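Local coordinates for putative fimbriae assembly chaperone (Salmonella typhimurium, PDB 2CO7), which probably acts as a periplasmic chaperone of the PapD family that folds fimbrial subunits and holds them ready for assembly, at residues B[21-32]-B[73-81]; B[42-53]-B[92-101]. All blocks are in the same frame, centred on the assembly; numbering follows the deposited sequence. Where two conformers were deposited one is given.

Interaction 1 of 2, residues B[21-32]-B[73-81]; sequences VIYHAGTAGATL and QSQLRIVRT
A first torsion of -163° swings the ring of Y23 away from its own N and carries the phenol across to the end of strand 73-80, where its OH accepts the backbone N-H of R80 (N to OH 2.9 Å) in a nearly straight bond (176°). The ring edge points at the same strand: CE1 of Y23 stands 3.3 Å from the backbone O of I78, close to the ring plane, and the CB of R80 comes up near the phenol oxygen. R77 is kinked at chi2 (87°), which folds its guanidinium back over the A28-G29 backbone; the O of A28 sits over one face of that group, 3.1 Å from NH2 of R77, but too poorly aligned to be a hydrogen bond.

Past G29, A30 pairs with I78 and L32 with L76 in antiparallel hydrogen-bonded pairs, and T31 with R77 in a non-hydrogen-bonded one. The I78 N to A30 O bond is 2.8 Å long, although its donor lies above the carbonyl plane. A30, L32, L76 and I78 share one face of the sheet; CD1 of I78 packs 4.3 Å from CB of L32 and equally close to CG2 of V21. T31 and R77 occupy the other face. Waters bridge the polar groups at the edges of the contact: one links the O of A25 to NE of R80, whose NH1 turns instead to G82 O, and another bridges T31 OG1 and NE2 of Q75.

This is the immunoglobulin-like N-terminal domain, in which strand 73-80 has strand 30-35 as a direct neighbour, whereas strand 21-24 meets it through side chains. Backbone bonds therefore set the register of the pair, while the phenol oxygen of the buried Y23, by satisfying a main-chain N-H, ties the more distant strand to it.

Interaction 2 of 2, residues B[42-53]-B[92-101]; sequences ILVQSSVKAADK and LQWVCIKAVP
The backbone O of W94 is gripped from strand 42-50 by two neighbours: the N of K49 donates to it at 2.8 Å, in the carbonyl plane, and CA of V48 stands 3.2 Å from the same O of W94 in a CA-H...O contact. K49 O in turn accepts the N-H of W94, and the same alternation runs along the ladder through S47 with C96, Q45 with K98 and L43 with V100.

At the A50-K53 end of the pair the indole is held on three sides. CG of W94 lies anti to the carbonyl carbon (chi1 -67°), which brings NE1 toward the type I turn A50-K53; it donates to A51 O at 3.2 Å in a bent bond (140°), the oxygen near the ring plane but the donor above the carbonyl plane. The extended K53 chain lies across one face, its CG 3.9 Å from the centroid of the five-membered ring of W94 in a CH-pi contact, and L92 CD2 covers the opposite face toward the rim.

These are two antiparallel strands of the immunoglobulin-like domain of a PapD-family chaperone. On the face with W94, K49 NZ bonds a polar side chain of another protein's chain; W94 meets an aromatic side chain of that chain edge-to-face, and K53 makes a cation-pi contact with an aromatic side chain of it, as expected if this surface receives a subunit. C96 is joined on the same face to C125 by a disulfide. Q45 and K98 run side by side, with CE of K98 4.0 Å from OE1 of Q45, while K98 NZ reaches N123.

The other face is largely apolar: V44 CG1 meets I97 CG2 at 3.6 Å, and I42 CD1 rests 4.1 Å from CB of A99. S46 OG sits 3.3 Å from CD1 of I97, buried with no polar partner. F66, V61 and L128 also pack on this side.

How the interactions relate
Read from the N terminus, the segments come in the order 21-32, 42-53, 73-81, 92-101, so the two contacts cross. Interaction 1 closes a loop of 40 residues that carries strand 42-50, and interaction 2 closes one of 38 residues that carries strand 73-80. Each contact thus spans a strand of the other. They also meet inside the N-terminal domain: L76 CD1 packs 3.4 Å from I97 CD1, and I78 CD1 lies 4.0 Å from V95 CG2. Together they tie strand 20-24, the pair of strands 30-35 and 73-80, and the pair of strands 42-50 and 91-100 into one apolar core.

Interaction 1 of 2, residues B[21-32]-B[73-81]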
loop_
_atom_site.group_PDB
_atom_site.type_symbol
_atom_site.label_atom_id
_atom_site.label_comp_id
_atom_site.label_asym_id
_atom_site.label_seq_id
_atom_site.Cartn_x
_atom_site.Cartn_y
_atom_site.Cartn_z
ATOM N N VAL B 21 4.163 -10.854 -6.574
ATOM C CA VAL B 21 5.228 -11.708 -7.068
ATOM C C VAL B 21 4.943 -13.044 -6.394
ATOM O O VAL B 21 4.844 -13.123 -5.141
ATOM C CB VAL B 21 6.664 -11.195 -6.669
ATOM C CG1 VAL B 21 7.715 -12.191 -7.183
ATOM C CG2 VAL B 21 6.988 -9.829 -7.282
ATOM N N ILE B 22 4.780 -14.096 -7.194
ATOM C CA ILE B 22 4.598 -15.435 -6.609
ATOM C C ILE B 22 5.974 -16.119 -6.644
ATOM O O ILE B 22 6.607 -16.242 -7.720
ATOM C CB ILE B 22 3.541 -16.277 -7.356
ATOM C CG1 ILE B 22 2.211 -15.496 -7.455
ATOM C CG2 ILE B 22 3.417 -17.740 -6.701
ATOM C CD1 ILE B 22 1.645 -15.006 -6.104
ATOM N N TYR B 23 6.419 -16.547 -5.471
ATOM C CA TYR B 23 7.735 -17.193 -5.314
ATOM C C TYR B 23 7.547 -18.678 -5.141
ATOM O O TYR B 23 7.195 -19.149 -4.051
ATOM C CB TYR B 23 8.502 -16.572 -4.119
ATOM C CG TYR B 23 9.999 -16.879 -4.131
ATOM C CD1 TYR B 23 10.940 -15.873 -4.396
ATOM C CD2 TYR B 23 10.466 -18.169 -3.869
ATOM C CE1 TYR B 23 12.312 -16.144 -4.379
ATOM C CE2 TYR B 23 11.842 -18.459 -3.888
ATOM C CZ TYR B 23 12.759 -17.428 -4.133
ATOM O OH TYR B 23 14.121 -17.730 -4.170
ATOM N N HIS B 24 7.795 -19.420 -6.224
ATOM C CA HIS B 24 7.626 -20.870 -6.236
ATOM C C HIS B 24 8.859 -21.491 -5.579
ATOM O O HIS B 24 9.964 -21.205 -5.994
ATOM C CB HIS B 24 7.460 -21.361 -7.670
ATOM C CG HIS B 24 6.172 -20.935 -8.308
ATOM N ND1 HIS B 24 5.999 -19.702 -8.902
ATOM C CD2 HIS B 24 4.994 -21.594 -8.454
ATOM C CE1 HIS B 24 4.766 -19.621 -9.386
ATOM N NE2 HIS B 24 4.143 -20.760 -9.140
ATOM N N ALA B 25 8.648 -22.286 -4.542
ATOM C CA ALA B 25 9.740 -22.839 -3.727
ATOM C C ALA B 25 10.923 -23.474 -4.491
ATOM O O ALA B 25 12.090 -23.256 -4.120
ATOM C CB ALA B 25 9.189 -23.830 -2.678
ATOM N N GLY B 26 10.640 -24.274 -5.521
ATOM C CA GLY B 26 11.720 -24.948 -6.261
ATOM C C GLY B 26 12.620 -24.053 -7.109
ATOM O O GLY B 26 13.722 -24.459 -7.518
ATOM N N THR B 27 12.180 -22.831 -7.351
ATOM C CA THR B 27 12.913 -21.901 -8.228
ATOM C C THR B 27 14.180 -21.282 -7.618
ATOM O O THR B 27 14.397 -21.369 -6.407
ATOM C CB THR B 27 11.998 -20.777 -8.723
ATOM O OG1 THR B 27 11.729 -19.877 -7.643
ATOM C CG2 THR B 27 10.707 -21.383 -9.352
ATOM N N ALA B 28 15.005 -20.685 -8.465
ATOM C CA ALA B 28 16.278 -20.085 -8.026
ATOM C C ALA B 28 16.013 -18.657 -7.522
ATOM O O ALA B 28 16.853 -18.021 -6.891
ATOM C CB ALA B 28 17.262 -20.071 -9.150
ATOM N N GLY B 29 14.850 -18.141 -7.864
ATOM C CA GLY B 29 14.494 -16.783 -7.458
ATOM C C GLY B 29 13.435 -16.180 -8.368
ATOM O O GLY B 29 13.071 -16.767 -9.401
ATOM N N ALA B 30 12.998 -14.972 -8.009
ATOM C CA ALA B 30 11.943 -14.283 -8.730
ATOM C C ALA B 30 12.467 -12.918 -9.180
ATOM O O ALA B 30 13.561 -12.466 -8.775
ATOM C CB ALA B 30 10.752 -14.128 -7.849
ATOM N N THR B 31 11.708 -12.254 -10.036
ATOM C CA THR B 31 12.129 -10.926 -10.483
ATOM C C THR B 31 10.974 -9.981 -10.436
ATOM O O THR B 31 9.803 -10.397 -10.467
ATOM C CB THR B 31 12.742 -10.895 -11.925
ATOM O OG1 THR B 31 11.794 -11.410 -12.878
ATOM C CG2 THR B 31 14.067 -11.680 -12.009
ATOM N N LEU B 32 11.294 -8.690 -10.370
ATOM C CA LEU B 32 10.242 -7.647 -10.359
ATOM C C LEU B 32 10.844 -6.440 -11.080
ATOM O O LEU B 32 11.899 -5.959 -10.686
ATOM C CB LEU B 32 9.868 -7.278 -8.923
ATOM C CG LEU B 32 8.872 -6.114 -8.757
ATOM C CD1 LEU B 32 7.523 -6.371 -9.428
ATOM C CD2 LEU B 32 8.706 -5.825 -7.238
ATOM N N GLN B 73 14.400 1.664 -16.809
ATOM C CA GLN B 73 13.717 0.447 -16.354
ATOM C C GLN B 73 14.791 -0.574 -15.992
ATOM O O GLN B 73 15.773 -0.749 -16.720
ATOM C CB GLN B 73 12.797 -0.105 -17.451
ATOM C CG GLN B 73 12.198 -1.535 -17.201
ATOM C CD GLN B 73 13.147 -2.683 -17.548
ATOM O OE1 GLN B 73 13.871 -2.639 -18.552
ATOM N NE2 GLN B 73 13.088 -3.759 -16.751
ATOM N N SER B 74 14.587 -1.236 -14.866
ATOM C CA SER B 74 15.552 -2.166 -14.304
ATOM C C SER B 74 14.786 -3.371 -13.740
ATOM O O SER B 74 13.563 -3.319 -13.598
ATOM C CB SER B 74 16.309 -1.512 -13.158
ATOM O OG SER B 74 17.455 -2.299 -12.870
ATOM N N GLN B 75 15.527 -4.426 -13.409
ATOM C CA GLN B 75 14.955 -5.606 -12.778
ATOM C C GLN B 75 15.548 -5.793 -11.399
ATOM O O GLN B 75 16.757 -5.601 -11.183
ATOM C CB GLN B 75 15.242 -6.860 -13.619
ATOM C CG GLN B 75 14.734 -6.813 -15.036
ATOM C CD GLN B 75 13.227 -7.068 -15.175
ATOM O OE1 GLN B 75 12.664 -6.848 -16.253
ATOM N NE2 GLN B 75 12.574 -7.528 -14.104
ATOM N N LEU B 76 14.706 -6.168 -10.454
ATOM C CA LEU B 76 15.188 -6.545 -9.160
ATOM C C LEU B 76 15.119 -8.037 -9.100
ATOM O O LEU B 76 14.155 -8.612 -9.586
ATOM C CB LEU B 76 14.284 -5.967 -8.109
ATOM C CG LEU B 76 14.031 -4.474 -8.248
ATOM C CD1 LEU B 76 13.095 -4.062 -7.147
ATOM C CD2 LEU B 76 15.371 -3.703 -8.207
ATOM N N ARG B 77 16.126 -8.663 -8.502
ATOM C CA ARG B 77 16.105 -10.086 -8.257
ATOM C C ARG B 77 15.739 -10.320 -6.798
ATOM O O ARG B 77 16.352 -9.735 -5.905
ATOM C CB ARG B 77 17.517 -10.624 -8.497
ATOM C CG ARG B 77 17.761 -12.038 -7.994
ATOM C CD ARG B 77 17.367 -13.103 -9.019
ATOM N NE ARG B 77 18.186 -14.299 -8.827
ATOM C CZ ARG B 77 17.832 -15.525 -9.211
ATOM N NH1 ARG B 77 16.665 -15.723 -9.819
ATOM N NH2 ARG B 77 18.646 -16.553 -8.994
ATOM N N ILE B 78 14.806 -11.228 -6.549
ATOM C CA ILE B 78 14.393 -11.555 -5.178
ATOM C C ILE B 78 14.755 -13.020 -4.910
ATOM O O ILE B 78 14.381 -13.870 -5.690
ATOM C CB ILE B 78 12.862 -11.393 -5.017
ATOM C CG1 ILE B 78 12.410 -9.963 -5.369
ATOM C CG2 ILE B 78 12.455 -11.808 -3.590
ATOM C CD1 ILE B 78 10.905 -9.804 -5.628
ATOM N N VAL B 79 15.474 -13.312 -3.822
ATOM C CA VAL B 79 15.946 -14.688 -3.583
ATOM C C VAL B 79 15.705 -15.042 -2.114
ATOM O O VAL B 79 15.935 -14.210 -1.229
ATOM C CB VAL B 79 17.456 -14.888 -4.000
ATOM C CG1 VAL B 79 17.680 -14.661 -5.493
ATOM C CG2 VAL B 79 18.378 -13.965 -3.212
ATOM N N ARG B 80 15.142 -16.229 -1.864
ATOM C CA ARG B 80 15.040 -16.730 -0.491
ATOM C C ARG B 80 16.412 -17.016 0.067
ATOM O O ARG B 80 17.219 -17.687 -0.598
ATOM C CB ARG B 80 14.203 -18.009 -0.424
ATOM C CG ARG B 80 13.915 -18.428 1.018
ATOM C CD ARG B 80 13.094 -19.743 1.145
ATOM N NE ARG B 80 13.807 -20.900 0.585
ATOM C CZ ARG B 80 14.783 -21.601 1.178
ATOM N NH1 ARG B 80 15.228 -21.297 2.391
ATOM N NH2 ARG B 80 15.346 -22.612 0.523
ATOM N N THR B 81 16.691 -16.580 1.299
ATOM C CA THR B 81 18.047 -16.802 1.848
ATOM C C THR B 81 18.200 -17.783 2.979
ATOM O O THR B 81 19.337 -18.012 3.434
ATOM C CB THR B 81 18.737 -15.520 2.339
ATOM O OG1 THR B 81 19.844 -15.915 3.149
ATOM C CG2 THR B 81 17.821 -14.702 3.225
HETATM O O HOH W 1 13.079 -21.554 -2.211
HETATM O O HOH W 2 14.741 -18.026 -11.283
HETATM O O HOH W 3 10.473 -9.155 -13.863
#

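Interaction 2 of 2, residues B[42-53]-B[92-101]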
loop_
_atom_site.group_PDB
_atom_site.type_symbol
_atom_site.label_atom_id
_atom_site.label_comp_id
_atom_site.label_asym_id
_atom_site.label_seq_id
_atom_site.Cartn_x
_atom_site.Cartn_y
_atom_site.Cartn_z
ATOM N N ILE B 42 16.236 9.210 -9.842
ATOM C CA ILE B 42 15.714 8.931 -8.510
ATOM C C ILE B 42 16.551 7.883 -7.794
ATOM O O ILE B 42 17.225 7.088 -8.423
ATOM C CB ILE B 42 14.244 8.472 -8.541
ATOM C CG1 ILE B 42 14.096 7.117 -9.215
ATOM C CG2 ILE B 42 13.376 9.540 -9.176
ATOM C CD1 ILE B 42 12.665 6.480 -9.121
ATOM N N LEU B 43 16.495 7.901 -6.472
ATOM C CA LEU B 43 17.157 6.887 -5.667
ATOM C C LEU B 43 16.103 5.864 -5.244
ATOM O O LEU B 43 14.953 6.208 -4.949
ATOM C CB LEU B 43 17.837 7.506 -4.440
ATOM C CG LEU B 43 18.981 8.496 -4.628
ATOM C CD1 LEU B 43 19.593 8.974 -3.275
ATOM C CD2 LEU B 43 20.067 7.848 -5.497
ATOM N N VAL B 44 16.492 4.601 -5.231
ATOM C CA VAL B 44 15.551 3.536 -4.916
ATOM C C VAL B 44 16.140 2.598 -3.859
ATOM O O VAL B 44 17.328 2.294 -3.898
ATOM C CB VAL B 44 15.123 2.746 -6.169
ATOM C CG1 VAL B 44 14.008 1.752 -5.831
ATOM C CG2 VAL B 44 14.593 3.676 -7.241
ATOM N N GLN B 45 15.299 2.178 -2.920
ATOM C CA GLN B 45 15.650 1.182 -1.938
ATOM C C GLN B 45 14.595 0.086 -2.004
ATOM O O GLN B 45 13.392 0.362 -2.028
ATOM C CB GLN B 45 15.682 1.815 -0.557
ATOM C CG GLN B 45 15.926 0.846 0.585
ATOM C CD GLN B 45 15.266 1.321 1.848
ATOM O OE1 GLN B 45 15.678 2.314 2.453
ATOM N NE2 GLN B 45 14.214 0.634 2.240
ATOM N N SER B 46 15.042 -1.159 -2.050
ATOM C CA SER B 46 14.105 -2.263 -1.979
ATOM C C SER B 46 14.371 -3.072 -0.734
ATOM O O SER B 46 15.549 -3.291 -0.328
ATOM C CB SER B 46 14.192 -3.148 -3.212
ATOM O OG SER B 46 14.271 -2.384 -4.390
ATOM N N SER B 47 13.276 -3.488 -0.098
ATOM C CA SER B 47 13.317 -4.303 1.112
ATOM C C SER B 47 12.205 -5.370 1.072
ATOM O O SER B 47 11.257 -5.220 0.336
ATOM C CB SER B 47 13.125 -3.392 2.345
ATOM O OG SER B 47 11.903 -2.657 2.207
ATOM N N VAL B 48 12.361 -6.464 1.816
ATOM C CA VAL B 48 11.258 -7.448 2.031
ATOM C C VAL B 48 10.886 -7.472 3.514
ATOM O O VAL B 48 11.769 -7.541 4.372
ATOM C CB VAL B 48 11.643 -8.875 1.545
ATOM C CG1 VAL B 48 10.474 -9.839 1.716
ATOM C CG2 VAL B 48 12.012 -8.838 0.058
ATOM N N LYS B 49 9.596 -7.380 3.825
ATOM C CA LYS B 49 9.145 -7.457 5.234
ATOM C C LYS B 49 8.211 -8.653 5.360
ATOM O O LYS B 49 7.633 -9.114 4.363
ATOM C CB LYS B 49 8.398 -6.193 5.652
ATOM C CG LYS B 49 9.187 -4.885 5.447
ATOM C CD LYS B 49 10.481 -4.968 6.174
ATOM C CE LYS B 49 10.346 -4.881 7.638
ATOM N NZ LYS B 49 11.580 -4.292 8.254
ATOM N N ALA B 50 8.039 -9.126 6.588
ATOM C CA ALA B 50 7.158 -10.275 6.826
ATOM C C ALA B 50 5.703 -9.820 6.604
ATOM O O ALA B 50 5.455 -8.607 6.340
ATOM C CB ALA B 50 7.354 -10.773 8.249
ATOM N N ALA B 51 4.748 -10.758 6.684
ATOM C CA ALA B 51 3.312 -10.404 6.486
ATOM C C ALA B 51 2.834 -9.233 7.359
ATOM O O ALA B 51 1.957 -8.451 6.936
ATOM C CB ALA B 51 2.404 -11.653 6.698
ATOM N N ASP B 52 3.372 -9.095 8.581
ATOM C CA ASP B 52 2.953 -8.008 9.500
ATOM C C ASP B 52 3.482 -6.609 9.130
ATOM O O ASP B 52 3.285 -5.617 9.874
ATOM C CB ASP B 52 3.343 -8.349 10.962
ATOM C CG ASP B 52 4.846 -8.457 11.158
ATOM O OD1 ASP B 52 5.273 -8.981 12.211
ATOM O OD2 ASP B 52 5.623 -8.016 10.269
ATOM N N LYS B 53 4.190 -6.570 8.003
ATOM C CA LYS B 53 4.775 -5.356 7.392
ATOM C C LYS B 53 5.927 -4.723 8.181
ATOM O O LYS B 53 6.358 -3.620 7.851
ATOM C CB LYS B 53 3.661 -4.313 7.117
ATOM C CG LYS B 53 2.582 -4.801 6.126
ATOM C CD LYS B 53 1.425 -3.790 6.088
ATOM C CE LYS B 53 0.386 -4.242 5.042
ATOM N NZ LYS B 53 -0.756 -3.324 4.993
ATOM N N LEU B 92 3.156 -15.261 3.350
ATOM C CA LEU B 92 3.113 -13.976 2.677
ATOM C C LEU B 92 4.205 -13.069 3.224
ATOM O O LEU B 92 4.458 -13.055 4.438
ATOM C CB LEU B 92 1.741 -13.321 2.881
ATOM C CG LEU B 92 1.649 -12.037 2.034
ATOM C CD1 LEU B 92 0.327 -11.929 1.251
ATOM C CD2 LEU B 92 1.876 -10.846 2.899
ATOM N N GLN B 93 4.853 -12.341 2.325
ATOM C CA GLN B 93 5.766 -11.244 2.677
ATOM C C GLN B 93 5.342 -10.014 1.837
ATOM O O GLN B 93 4.442 -10.097 0.974
ATOM C CB GLN B 93 7.210 -11.625 2.247
ATOM C CG GLN B 93 7.947 -12.637 3.019
ATOM C CD GLN B 93 7.516 -14.080 2.802
ATOM O OE1 GLN B 93 7.731 -14.876 3.658
ATOM N NE2 GLN B 93 6.954 -14.411 1.636
ATOM N N TRP B 94 6.029 -8.890 2.045
ATOM C CA TRP B 94 5.837 -7.711 1.234
ATOM C C TRP B 94 7.180 -7.259 0.690
ATOM O O TRP B 94 8.133 -7.108 1.450
ATOM C CB TRP B 94 5.294 -6.571 2.085
ATOM C CG TRP B 94 3.911 -6.826 2.587
ATOM C CD1 TRP B 94 3.554 -7.432 3.788
ATOM C CD2 TRP B 94 2.698 -6.543 1.901
ATOM N NE1 TRP B 94 2.178 -7.518 3.873
ATOM C CE2 TRP B 94 1.629 -6.995 2.732
ATOM C CE3 TRP B 94 2.402 -5.987 0.649
ATOM C CZ2 TRP B 94 0.278 -6.838 2.376
ATOM C CZ3 TRP B 94 1.031 -5.807 0.301
ATOM C CH2 TRP B 94 0.003 -6.273 1.157
ATOM N N VAL B 95 7.227 -7.026 -0.612
ATOM C CA VAL B 95 8.411 -6.457 -1.263
ATOM C C VAL B 95 8.054 -4.987 -1.543
ATOM O O VAL B 95 7.104 -4.700 -2.248
ATOM C CB VAL B 95 8.877 -7.299 -2.513
ATOM C CG1 VAL B 95 7.798 -7.418 -3.629
ATOM C CG2 VAL B 95 10.165 -6.737 -3.094
ATOM N N CYS B 96 8.856 -4.089 -0.968
ATOM C CA CYS B 96 8.585 -2.660 -0.977
ATOM C C CYS B 96 9.708 -1.927 -1.696
ATOM O O CYS B 96 10.882 -2.266 -1.557
ATOM C CB CYS B 96 8.520 -2.156 0.443
ATOM S SG CYS B 96 7.092 -2.744 1.383
ATOM N N ILE B 97 9.310 -0.928 -2.459
ATOM C CA ILE B 97 10.210 -0.129 -3.273
ATOM C C ILE B 97 10.014 1.289 -2.794
ATOM O O ILE B 97 8.903 1.814 -2.936
ATOM C CB ILE B 97 9.769 -0.196 -4.777
ATOM C CG1 ILE B 97 9.825 -1.621 -5.337
ATOM C CG2 ILE B 97 10.546 0.806 -5.659
ATOM C CD1 ILE B 97 11.060 -2.359 -5.030
ATOM N N LYS B 98 11.056 1.865 -2.191
ATOM C CA LYS B 98 11.046 3.269 -1.756
ATOM C C LYS B 98 11.750 4.108 -2.810
ATOM O O LYS B 98 12.907 3.816 -3.174
ATOM C CB LYS B 98 11.800 3.454 -0.433
ATOM C CG LYS B 98 11.767 4.917 0.080
ATOM C CD LYS B 98 12.636 5.145 1.328
ATOM C CE LYS B 98 12.215 4.230 2.479
ATOM N NZ LYS B 98 10.885 4.670 3.021
ATOM N N ALA B 99 11.066 5.157 -3.263
ATOM C CA ALA B 99 11.604 6.015 -4.333
ATOM C C ALA B 99 11.681 7.431 -3.789
ATOM O O ALA B 99 10.736 7.940 -3.182
ATOM C CB ALA B 99 10.742 5.944 -5.591
ATOM N N VAL B 100 12.827 8.053 -4.027
ATOM C CA VAL B 100 13.174 9.339 -3.439
ATOM C C VAL B 100 13.726 10.265 -4.542
ATOM O O VAL B 100 14.743 9.947 -5.162
ATOM C CB VAL B 100 14.204 9.132 -2.291
ATOM C CG1 VAL B 100 14.686 10.429 -1.759
ATOM C CG2 VAL B 100 13.575 8.266 -1.164
ATOM N N PRO B 101 13.062 11.422 -4.761
ATOM C CA PRO B 101 13.489 12.376 -5.770
ATOM C C PRO B 101 14.594 13.291 -5.248
ATOM O O PRO B 101 14.766 13.388 -4.040
ATOM C CB PRO B 101 12.230 13.201 -6.046
ATOM C CG PRO B 101 11.418 13.135 -4.772
ATOM C CD PRO B 101 11.839 11.856 -4.037
HETATM O O HOH W 4 5.475 -13.626 6.841
#